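Local coordinates for Tautomerase_3 domain-containing protein (PDB 7M58) that belongs to the cis-3-chloroacrylic acid dehalogenase family of the tautomerase superfamily and probably acts as a hydrolase or tautomerase, at residues G10-Q14 with E15-A19; S71-T74 with A75-T79; L132-S135 with L136-E139. All coordinates share one frame; numbering follows the deposited sequence.

Interaction 1 (G10-Q14 with E15-A19); sequences GLIDQ and ERRAA
Gln14 and Arg17 meet one turn apart at the start of helix 14-31, where Gln14 OE1 accepts from Arg17 NH1 at 3.0 Å. The N-H is bent away from the line (136°), yet the donor lies in the plane of the amide carbonyl. The amide and guanidinium planes stand almost perpendicular, 85° apart. Gln14 reaches its partner because CG is anti to the backbone N and the chain then folds back at chi2 (58°). Arg17 instead runs extended from CG to NE. Ile12 packs against the base of this arginine, its CG2 3.4 Å from Arg17 N and 3.6 Å from Arg17 CG. A water sits in the guanidinium plane, accepting from Arg17 NE at 2.7 Å and donating a weak bond to Ile12 O. In the backbone, the bond from Arg17 N to Asp13 O (2.8 Å) and that from Ala18 N to Gln14 O build the first turn.

Asp13 holds the N-cap position without a capping bond; its CB lies 3.5 Å from Arg16 CG. Its OD2 comes within 3.8 Å of Glu15 OE2, while the Arg16 guanidinium leads away to a salt bridge with Glu94. Farther out, Arg17 NH2 joins Asp45 and also Asp47 of the second subunit, and Gln14 NE2 donates to Gly49 O of that subunit. Arg17 thus has its guanidinium gripped by carboxylates of two chains, with Gln14 and the water taking two more of its donors; such a network would be expected to fix its rotation and tie this helix start to the subunit interface.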
ATOM      1  N   GLY A  10      17.248  -9.248   5.242  1.00 33.46           N
ATOM      2  CA  GLY A  10      18.011 -10.244   5.946  1.00 30.76           C
ATOM      3  C   GLY A  10      17.233 -10.991   7.005  1.00 31.54           C
ATOM      4  O   GLY A  10      17.658 -12.075   7.414  1.00 32.76           O
ATOM      5  N   LEU A  11      16.091 -10.462   7.440  1.00 32.26           N
ATOM      6  CA  LEU A  11      15.329 -11.173   8.461  1.00 37.00           C
ATOM      7  C   LEU A  11      14.733 -12.458   7.916  1.00 32.43           C
ATOM      8  O   LEU A  11      14.701 -13.475   8.616  1.00 41.56           O
ATOM      9  CB  LEU A  11      14.231 -10.288   9.046  1.00 38.37           C
ATOM     10  CG  LEU A  11      13.315 -11.014  10.035  1.00 36.55           C
ATOM     11  CD1 LEU A  11      14.088 -11.324  11.322  1.00 38.89           C
ATOM     12  CD2 LEU A  11      12.088 -10.156  10.337  1.00 31.20           C
ATOM     13  N   ILE A  12      14.242 -12.440   6.687  1.00 30.96           N
ATOM     14  CA  ILE A  12      13.597 -13.606   6.111  1.00 26.33           C
ATOM     15  C   ILE A  12      14.490 -14.138   4.998  1.00 31.70           C
ATOM     16  O   ILE A  12      14.521 -13.567   3.900  1.00 30.13           O
ATOM     17  CB  ILE A  12      12.190 -13.281   5.603  1.00 30.89           C
ATOM     18  CG1 ILE A  12      11.434 -12.503   6.696  1.00 35.29           C
ATOM     19  CG2 ILE A  12      11.463 -14.576   5.231  1.00 29.82           C
ATOM     20  CD1 ILE A  12       9.980 -12.088   6.378  1.00 30.28           C
ATOM     21  N   ASP A  13      15.245 -15.205   5.311  1.00 30.87           N
ATOM     22  CA  ASP A  13      15.840 -16.172   4.373  1.00 32.45           C
ATOM     23  C   ASP A  13      15.100 -16.309   3.059  1.00 29.09           C
ATOM     24  O   ASP A  13      13.881 -16.135   3.012  1.00 28.60           O
ATOM     25  CB  ASP A  13      15.800 -17.583   4.979  1.00 32.78           C
ATOM     26  CG  ASP A  13      17.084 -18.007   5.565  1.00 34.96           C
ATOM     27  OD1 ASP A  13      18.079 -17.292   5.377  1.00 40.16           O
ATOM     28  OD2 ASP A  13      17.081 -19.056   6.251  1.00 50.67           O
ATOM     29  N   GLN A  14      15.787 -16.732   2.004  1.00 31.15           N
ATOM     30  CA  GLN A  14      15.043 -17.159   0.827  1.00 29.31           C
ATOM     31  C   GLN A  14      14.208 -18.409   1.108  1.00 33.47           C
ATOM     32  O   GLN A  14      13.094 -18.543   0.581  1.00 36.62           O
ATOM     33  CB  GLN A  14      15.972 -17.378  -0.359  1.00 22.52           C
ATOM     34  CG  GLN A  14      15.215 -17.738  -1.621  1.00 22.33           C
ATOM     35  CD  GLN A  14      14.200 -16.669  -2.021  1.00 28.50           C
ATOM     36  OE1 GLN A  14      14.484 -15.475  -1.991  1.00 34.88           O
ATOM     37  NE2 GLN A  14      13.004 -17.101  -2.389  1.00 28.56           N
ATOM     38  N   GLU A  15      14.697 -19.325   1.951  1.00 29.52           N
ATOM     39  CA  GLU A  15      13.907 -20.527   2.192  1.00 31.74           C
ATOM     40  C   GLU A  15      12.798 -20.316   3.211  1.00 31.98           C
ATOM     41  O   GLU A  15      11.817 -21.069   3.203  1.00 35.55           O
ATOM     42  CB  GLU A  15      14.777 -21.687   2.670  1.00 39.47           C
ATOM     43  CG  GLU A  15      14.816 -21.850   4.180  1.00 50.44           C
ATOM     44  CD  GLU A  15      15.766 -22.948   4.628  1.00 64.49           C
ATOM     45  OE1 GLU A  15      15.381 -24.128   4.457  1.00 63.89           O
ATOM     46  OE2 GLU A  15      16.869 -22.644   5.150  1.00 67.05           O
ATOM     47  N   ARG A  16      12.933 -19.312   4.072  1.00 33.00           N
ATOM     48  CA  ARG A  16      11.873 -18.909   4.980  1.00 28.63           C
ATOM     49  C   ARG A  16      10.880 -18.008   4.252  1.00 31.59           C
ATOM     50  O   ARG A  16       9.693 -18.027   4.553  1.00 30.46           O
ATOM     51  CB  ARG A  16      12.524 -18.167   6.144  1.00 40.41           C
ATOM     52  CG  ARG A  16      13.412 -19.032   7.064  1.00 52.12           C
ATOM     53  CD  ARG A  16      13.241 -18.940   8.585  1.00 53.14           C
ATOM     54  NE  ARG A  16      14.033 -19.971   9.268  1.00 69.45           N
ATOM     55  CZ  ARG A  16      14.193 -20.044  10.596  1.00 73.82           C
ATOM     56  NH1 ARG A  16      13.695 -19.088  11.390  1.00 60.49           N
ATOM     57  NH2 ARG A  16      14.916 -21.031  11.134  1.00 71.83           N
ATOM     58  N   ARG A  17      11.326 -17.270   3.231  1.00 29.75           N
ATOM     59  CA  ARG A  17      10.397 -16.613   2.308  1.00 29.40           C
ATOM     60  C   ARG A  17       9.534 -17.635   1.597  1.00 31.40           C
ATOM     61  O   ARG A  17       8.343 -17.407   1.378  1.00 29.30           O
ATOM     62  CB  ARG A  17      11.134 -15.778   1.245  1.00 29.20           C
ATOM     63  CG  ARG A  17      11.740 -14.462   1.645  1.00 29.46           C
ATOM     64  CD  ARG A  17      12.382 -13.886   0.380  1.00 27.23           C
ATOM     65  NE  ARG A  17      12.916 -12.532   0.507  1.00 27.20           N
ATOM     66  CZ  ARG A  17      13.620 -11.918  -0.440  1.00 27.18           C
ATOM     67  NH1 ARG A  17      13.884 -12.538  -1.584  1.00 29.89           N
ATOM     68  NH2 ARG A  17      14.047 -10.681  -0.256  1.00 28.77           N
ATOM     69  N   ALA A  18      10.146 -18.737   1.160  1.00 29.38           N
ATOM     70  CA  ALA A  18       9.392 -19.790   0.493  1.00 29.52           C
ATOM     71  C   ALA A  18       8.364 -20.399   1.438  1.00 33.81           C
ATOM     72  O   ALA A  18       7.221 -20.665   1.042  1.00 34.63           O
ATOM     73  CB  ALA A  18      10.349 -20.861  -0.014  1.00 30.53           C
ATOM     74  N   ALA A  19       8.750 -20.596   2.705  1.00 30.69           N
ATOM     75  CA  ALA A  19       7.838 -21.171   3.689  1.00 29.00           C
ATOM     76  C   ALA A  19       6.717 -20.198   4.035  1.00 30.09           C
ATOM     77  O   ALA A  19       5.566 -20.612   4.207  1.00 32.00           O
ATOM     78  CB  ALA A  19       8.612 -21.578   4.949  1.00 23.07           C
TER
HETATM   79  O   HOH W   1      12.444 -11.129   2.786  1.00 27.55           O

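Interaction 2 (S71-T74 with A75-T79); sequences SGRT and AQQKT. With SO4 (sulfate ion), chain D.
Thr74 OG1 accepts from Gln77 N at 3.2 Å in a nearly straight bond (175°), the N-cap interaction that opens helix 75-92. The hydroxyl lies between the backbone N and the carbonyl carbon of its own residue (chi1 73°), which turns it onto Gln77 N. Gln77 CG packs 3.3 Å from the same Thr74 OG1, the two side chains crossing at about a right angle. Behind the cap, Lys78 N donates to Thr74 O at 3.2 Å. The aliphatic end of Lys78 is drawn in as well, with CE 3.3 Å from Arg73 O, before NZ forms a salt bridge to Glu106.

That compact turn gives way to a looser outer side, where Ala75 and Gln76 are exposed and touch the loop lightly. The Arg73 guanidinium goes to a sulfate ion, probably from the crystallisation liquor. Arg73 NE donates to sulfate O1 at 3.1 Å, and Arg73 NH2 adds a weak bond to that oxygen; sulfate O4 also lies 2.9 Å from Arg73 NH2, placed obliquely to the guanidinium. Arg70 NE and His28 NE2 also hydrogen-bond to the ion. A guanidinium pair and an imidazole gathered round one anion form a site suited to a negatively charged group, consistent with recognition of a substrate carboxylate as in cis-3-chloroacrylic acid dehalogenases.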
ATOM      1  N   SER A  71     -13.542  -7.390  -0.919  1.00 29.34           N
ATOM      2  CA  SER A  71     -14.634  -7.163   0.016  1.00 33.86           C
ATOM      3  C   SER A  71     -15.767  -8.158  -0.246  1.00 33.11           C
ATOM      4  O   SER A  71     -15.849  -8.784  -1.311  1.00 28.67           O
ATOM      5  CB  SER A  71     -15.117  -5.715  -0.062  1.00 31.92           C
ATOM      6  OG  SER A  71     -15.040  -5.240  -1.383  1.00 35.97           O
ATOM      7  N   GLY A  72     -16.619  -8.342   0.770  1.00 29.27           N
ATOM      8  CA  GLY A  72     -17.747  -9.255   0.690  1.00 29.91           C
ATOM      9  C   GLY A  72     -17.605 -10.518   1.515  1.00 34.73           C
ATOM     10  O   GLY A  72     -18.514 -11.361   1.494  1.00 37.69           O
ATOM     11  N   ARG A  73     -16.511 -10.662   2.256  1.00 37.10           N
ATOM     12  CA  ARG A  73     -16.261 -11.828   3.089  1.00 38.15           C
ATOM     13  C   ARG A  73     -16.883 -11.617   4.464  1.00 38.86           C
ATOM     14  O   ARG A  73     -17.067 -10.479   4.916  1.00 38.72           O
ATOM     15  CB  ARG A  73     -14.754 -12.081   3.234  1.00 34.65           C
ATOM     16  CG  ARG A  73     -13.980 -12.161   1.923  1.00 34.23           C
ATOM     17  CD  ARG A  73     -13.343 -13.529   1.774  1.00 33.82           C
ATOM     18  NE  ARG A  73     -12.765 -13.704   0.457  1.00 34.07           N
ATOM     19  CZ  ARG A  73     -12.717 -14.867  -0.176  1.00 36.73           C
ATOM     20  NH1 ARG A  73     -13.219 -15.957   0.387  1.00 36.45           N
ATOM     21  NH2 ARG A  73     -12.165 -14.936  -1.377  1.00 37.88           N
ATOM     22  N   THR A  74     -17.213 -12.726   5.127  1.00 34.78           N
ATOM     23  CA  THR A  74     -17.834 -12.624   6.436  1.00 34.90           C
ATOM     24  C   THR A  74     -16.841 -12.078   7.451  1.00 33.27           C
ATOM     25  O   THR A  74     -15.623 -12.196   7.299  1.00 37.56           O
ATOM     26  CB  THR A  74     -18.353 -13.979   6.914  1.00 37.75           C
ATOM     27  OG1 THR A  74     -17.255 -14.808   7.295  1.00 32.02           O
ATOM     28  CG2 THR A  74     -19.159 -14.672   5.819  1.00 32.44           C
ATOM     29  N   ALA A  75     -17.388 -11.455   8.493  1.00 31.81           N
ATOM     30  CA  ALA A  75     -16.559 -10.986   9.592  1.00 33.94           C
ATOM     31  C   ALA A  75     -15.720 -12.121  10.156  1.00 34.53           C
ATOM     32  O   ALA A  75     -14.561 -11.915  10.532  1.00 35.50           O
ATOM     33  CB  ALA A  75     -17.430 -10.360  10.681  1.00 28.31           C
ATOM     34  N   GLN A  76     -16.291 -13.328  10.238  1.00 35.79           N
ATOM     35  CA  GLN A  76     -15.569 -14.405  10.901  1.00 38.05           C
ATOM     36  C   GLN A  76     -14.349 -14.850  10.110  1.00 40.10           C
ATOM     37  O   GLN A  76     -13.257 -14.958  10.678  1.00 39.25           O
ATOM     38  CB  GLN A  76     -16.487 -15.597  11.149  1.00 42.83           C
ATOM     39  CG  GLN A  76     -15.842 -16.635  12.054  1.00 55.17           C
ATOM     40  CD  GLN A  76     -16.820 -17.671  12.577  1.00 65.59           C
ATOM     41  OE1 GLN A  76     -17.855 -17.943  11.959  1.00 69.71           O
ATOM     42  NE2 GLN A  76     -16.497 -18.253  13.729  1.00 65.88           N
ATOM     43  N   GLN A  77     -14.476 -15.056   8.796  1.00 33.61           N
ATOM     44  CA  GLN A  77     -13.288 -15.496   8.065  1.00 41.24           C
ATOM     45  C   GLN A  77     -12.212 -14.406   8.067  1.00 37.08           C
ATOM     46  O   GLN A  77     -11.021 -14.713   8.198  1.00 34.67           O
ATOM     47  CB  GLN A  77     -13.620 -16.019   6.650  1.00 34.30           C
ATOM     48  CG  GLN A  77     -14.440 -15.167   5.706  1.00 42.12           C
ATOM     49  CD  GLN A  77     -14.833 -15.916   4.409  1.00 39.37           C
ATOM     50  OE1 GLN A  77     -14.556 -17.105   4.238  1.00 37.94           O
ATOM     51  NE2 GLN A  77     -15.443 -15.190   3.482  1.00 40.10           N
ATOM     52  N   LYS A  78     -12.602 -13.132   7.982  1.00 32.72           N
ATOM     53  CA  LYS A  78     -11.609 -12.065   8.053  1.00 32.95           C
ATOM     54  C   LYS A  78     -10.815 -12.121   9.360  1.00 36.00           C
ATOM     55  O   LYS A  78      -9.588 -12.232   9.342  1.00 33.65           O
ATOM     56  CB  LYS A  78     -12.276 -10.696   7.914  1.00 28.54           C
ATOM     57  CG  LYS A  78     -12.494 -10.270   6.470  1.00 32.82           C
ATOM     58  CD  LYS A  78     -12.982  -8.834   6.397  1.00 30.99           C
ATOM     59  CE  LYS A  78     -14.474  -8.813   6.149  1.00 32.59           C
ATOM     60  NZ  LYS A  78     -15.030  -7.486   6.454  1.00 33.99           N
ATOM     61  N   THR A  79     -11.501 -12.114  10.502  1.00 37.78           N
ATOM     62  CA  THR A  79     -10.752 -12.098  11.759  1.00 36.56           C
ATOM     63  C   THR A  79     -10.004 -13.412  11.956  1.00 36.82           C
ATOM     64  O   THR A  79      -8.916 -13.442  12.531  1.00 38.64           O
ATOM     65  CB  THR A  79     -11.677 -11.820  12.940  1.00 34.64           C
ATOM     66  OG1 THR A  79     -12.741 -12.775  12.912  1.00 42.21           O
ATOM     67  CG2 THR A  79     -12.249 -10.374  12.853  1.00 29.53           C
TER
HETATM   68  S   SO4 D 201      -9.541 -12.630  -1.950  1.00 32.45           S
HETATM   69  O1  SO4 D 201     -10.768 -12.048  -1.255  1.00 34.12           O
HETATM   70  O2  SO4 D 201      -8.302 -12.130  -1.272  1.00 33.73           O
HETATM   71  O3  SO4 D 201      -9.512 -12.249  -3.417  1.00 39.24           O
HETATM   72  O4  SO4 D 201      -9.450 -14.128  -1.763  1.00 31.01           O

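Interaction 3 (L132-S135 with L136-E139); sequences LPQS and LQEE
The amide of Gln137 lies under the carbonyl oxygen of Leu132, which stands above its plane with O 3.7 Å from Gln137 CD. Gln137 OE1 runs close past the backbone of Gln134, 3.7 Å from Gln134 CA, and NE2 donates to Phe129 O, which would limit the amide's rotation. The puckered Pro133 ring lies alongside Leu136 and points the same way, its CG 4.0 Å from Leu136 CB. Leu132 completes the apolar side: its CD1 meets Leu136 CD2 at 3.9 Å. With Leu136 CG anti to the backbone N (chi1 -174°) and chi2 near 57°, CD2 is the branch toward Leu132. Packing continues across the assembly, where Leu136 touches Glu98 of the second subunit.

In the backbone, Gln137 N donates to Pro133 O at 2.8 Å, in the carbonyl plane. Glu138 N follows to Gln134 O at 3.2 Å, and the bond from Glu139 N to Ser135 O is weak. Leu132, just before the helix, thus packs on Leu136 of its first turn, while Gln134, Ser135, Glu138 and Glu139 are exposed: the N-terminal turn of helix 134-142, with a proline at the N-cap.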
ATOM      1  N   LEU A 132     -12.803 -18.175 -18.494  1.00 29.00           N
ATOM      2  CA  LEU A 132     -11.458 -18.019 -19.012  1.00 31.40           C
ATOM      3  C   LEU A 132     -11.269 -18.836 -20.293  1.00 35.04           C
ATOM      4  O   LEU A 132     -11.959 -19.834 -20.519  1.00 36.26           O
ATOM      5  CB  LEU A 132     -10.424 -18.401 -17.953  1.00 28.82           C
ATOM      6  CG  LEU A 132     -10.628 -17.707 -16.601  1.00 28.36           C
ATOM      7  CD1 LEU A 132      -9.531 -18.022 -15.628  1.00 22.34           C
ATOM      8  CD2 LEU A 132     -10.692 -16.196 -16.804  1.00 28.97           C
ATOM      9  N   PRO A 133     -10.353 -18.416 -21.164  1.00 34.44           N
ATOM     10  CA  PRO A 133      -9.993 -19.273 -22.303  1.00 36.25           C
ATOM     11  C   PRO A 133      -9.420 -20.604 -21.840  1.00 35.29           C
ATOM     12  O   PRO A 133      -8.683 -20.681 -20.853  1.00 34.41           O
ATOM     13  CB  PRO A 133      -8.955 -18.442 -23.072  1.00 31.40           C
ATOM     14  CG  PRO A 133      -8.552 -17.328 -22.126  1.00 35.95           C
ATOM     15  CD  PRO A 133      -9.750 -17.076 -21.261  1.00 33.28           C
ATOM     16  N   GLN A 134      -9.734 -21.647 -22.615  1.00 31.71           N
ATOM     17  CA  GLN A 134      -9.422 -23.016 -22.233  1.00 34.19           C
ATOM     18  C   GLN A 134      -7.937 -23.210 -21.907  1.00 35.05           C
ATOM     19  O   GLN A 134      -7.588 -24.022 -21.040  1.00 34.32           O
ATOM     20  CB  GLN A 134      -9.882 -23.966 -23.335  1.00 40.34           C
ATOM     21  CG  GLN A 134      -9.645 -25.425 -22.986  1.00 45.57           C
ATOM     22  CD  GLN A 134     -10.552 -26.369 -23.739  1.00 44.07           C
ATOM     23  OE1 GLN A 134     -10.216 -26.826 -24.837  1.00 46.41           O
ATOM     24  NE2 GLN A 134     -11.714 -26.658 -23.164  1.00 41.50           N
ATOM     25  N   SER A 135      -7.050 -22.510 -22.608  1.00 31.33           N
ATOM     26  CA  SER A 135      -5.626 -22.672 -22.337  1.00 33.10           C
ATOM     27  C   SER A 135      -5.269 -22.040 -20.998  1.00 37.15           C
ATOM     28  O   SER A 135      -4.410 -22.543 -20.272  1.00 39.12           O
ATOM     29  CB  SER A 135      -4.781 -22.055 -23.453  1.00 26.29           C
ATOM     30  OG  SER A 135      -5.262 -20.770 -23.805  1.00 33.28           O
ATOM     31  N   LEU A 136      -5.901 -20.919 -20.663  1.00 37.79           N
ATOM     32  CA  LEU A 136      -5.722 -20.358 -19.329  1.00 33.97           C
ATOM     33  C   LEU A 136      -6.336 -21.257 -18.270  1.00 31.58           C
ATOM     34  O   LEU A 136      -5.787 -21.397 -17.173  1.00 32.96           O
ATOM     35  CB  LEU A 136      -6.333 -18.957 -19.258  1.00 33.87           C
ATOM     36  CG  LEU A 136      -6.089 -18.183 -17.959  1.00 33.91           C
ATOM     37  CD1 LEU A 136      -4.603 -18.050 -17.662  1.00 28.44           C
ATOM     38  CD2 LEU A 136      -6.767 -16.798 -18.020  1.00 31.56           C
ATOM     39  N   GLN A 137      -7.456 -21.908 -18.597  1.00 34.30           N
ATOM     40  CA  GLN A 137      -8.100 -22.812 -17.650  1.00 34.17           C
ATOM     41  C   GLN A 137      -7.157 -23.913 -17.199  1.00 38.99           C
ATOM     42  O   GLN A 137      -7.144 -24.285 -16.014  1.00 36.77           O
ATOM     43  CB  GLN A 137      -9.365 -23.410 -18.264  1.00 29.32           C
ATOM     44  CG  GLN A 137     -10.552 -22.485 -18.234  1.00 31.78           C
ATOM     45  CD  GLN A 137     -11.810 -23.128 -18.773  1.00 30.31           C
ATOM     46  OE1 GLN A 137     -11.762 -24.017 -19.608  1.00 33.47           O
ATOM     47  NE2 GLN A 137     -12.945 -22.697 -18.269  1.00 36.61           N
ATOM     48  N   GLU A 138      -6.377 -24.466 -18.128  1.00 37.59           N
ATOM     49  CA  GLU A 138      -5.587 -25.632 -17.782  1.00 43.31           C
ATOM     50  C   GLU A 138      -4.213 -25.289 -17.201  1.00 41.04           C
ATOM     51  O   GLU A 138      -3.651 -26.099 -16.461  1.00 44.00           O
ATOM     52  CB  GLU A 138      -5.507 -26.571 -18.988  1.00 43.54           C
ATOM     53  CG  GLU A 138      -6.925 -27.086 -19.398  1.00 54.29           C
ATOM     54  CD  GLU A 138      -7.791 -27.612 -18.194  1.00 69.63           C
ATOM     55  OE1 GLU A 138      -7.371 -28.603 -17.542  1.00 70.63           O
ATOM     56  OE2 GLU A 138      -8.889 -27.039 -17.914  1.00 65.08           O
ATOM     57  N   GLU A 139      -3.666 -24.104 -17.456  1.00 38.86           N
ATOM     58  CA  GLU A 139      -2.490 -23.705 -16.682  1.00 38.15           C
ATOM     59  C   GLU A 139      -2.863 -23.432 -15.234  1.00 38.92           C
ATOM     60  O   GLU A 139      -2.132 -23.824 -14.321  1.00 43.55           O
ATOM     61  CB  GLU A 139      -1.781 -22.484 -17.288  1.00 42.82           C
ATOM     62  CG  GLU A 139      -1.835 -22.403 -18.793  1.00 50.01           C
ATOM     63  CD  GLU A 139      -1.304 -21.085 -19.352  1.00 56.32           C
ATOM     64  OE1 GLU A 139      -0.158 -21.093 -19.860  1.00 54.97           O
ATOM     65  OE2 GLU A 139      -2.015 -20.051 -19.295  1.00 59.51           O
TER

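Overall arrangement
All three interactions are helix beginnings, met in series along the chain and touching nowhere. Interactions 1 and 2 lie on opposite sides of the chain's centre, their own centres 29 Å apart. Each follows a strand of the four-stranded mixed sheet and opens the helix of a beta-alpha-beta crossover, 2-8 to 40-46 in one case and 63-70 to 100-107 in the other. Interaction 3 belongs to the C-terminal helix beyond that core, with nearest atoms about 18 Å from interaction 1 and about 15 Å from interaction 2. Among the three, interaction 2 carries the sulfate at the probable anion site; interactions 1 and 3 reach the second subunit, and interaction 2 touches the third.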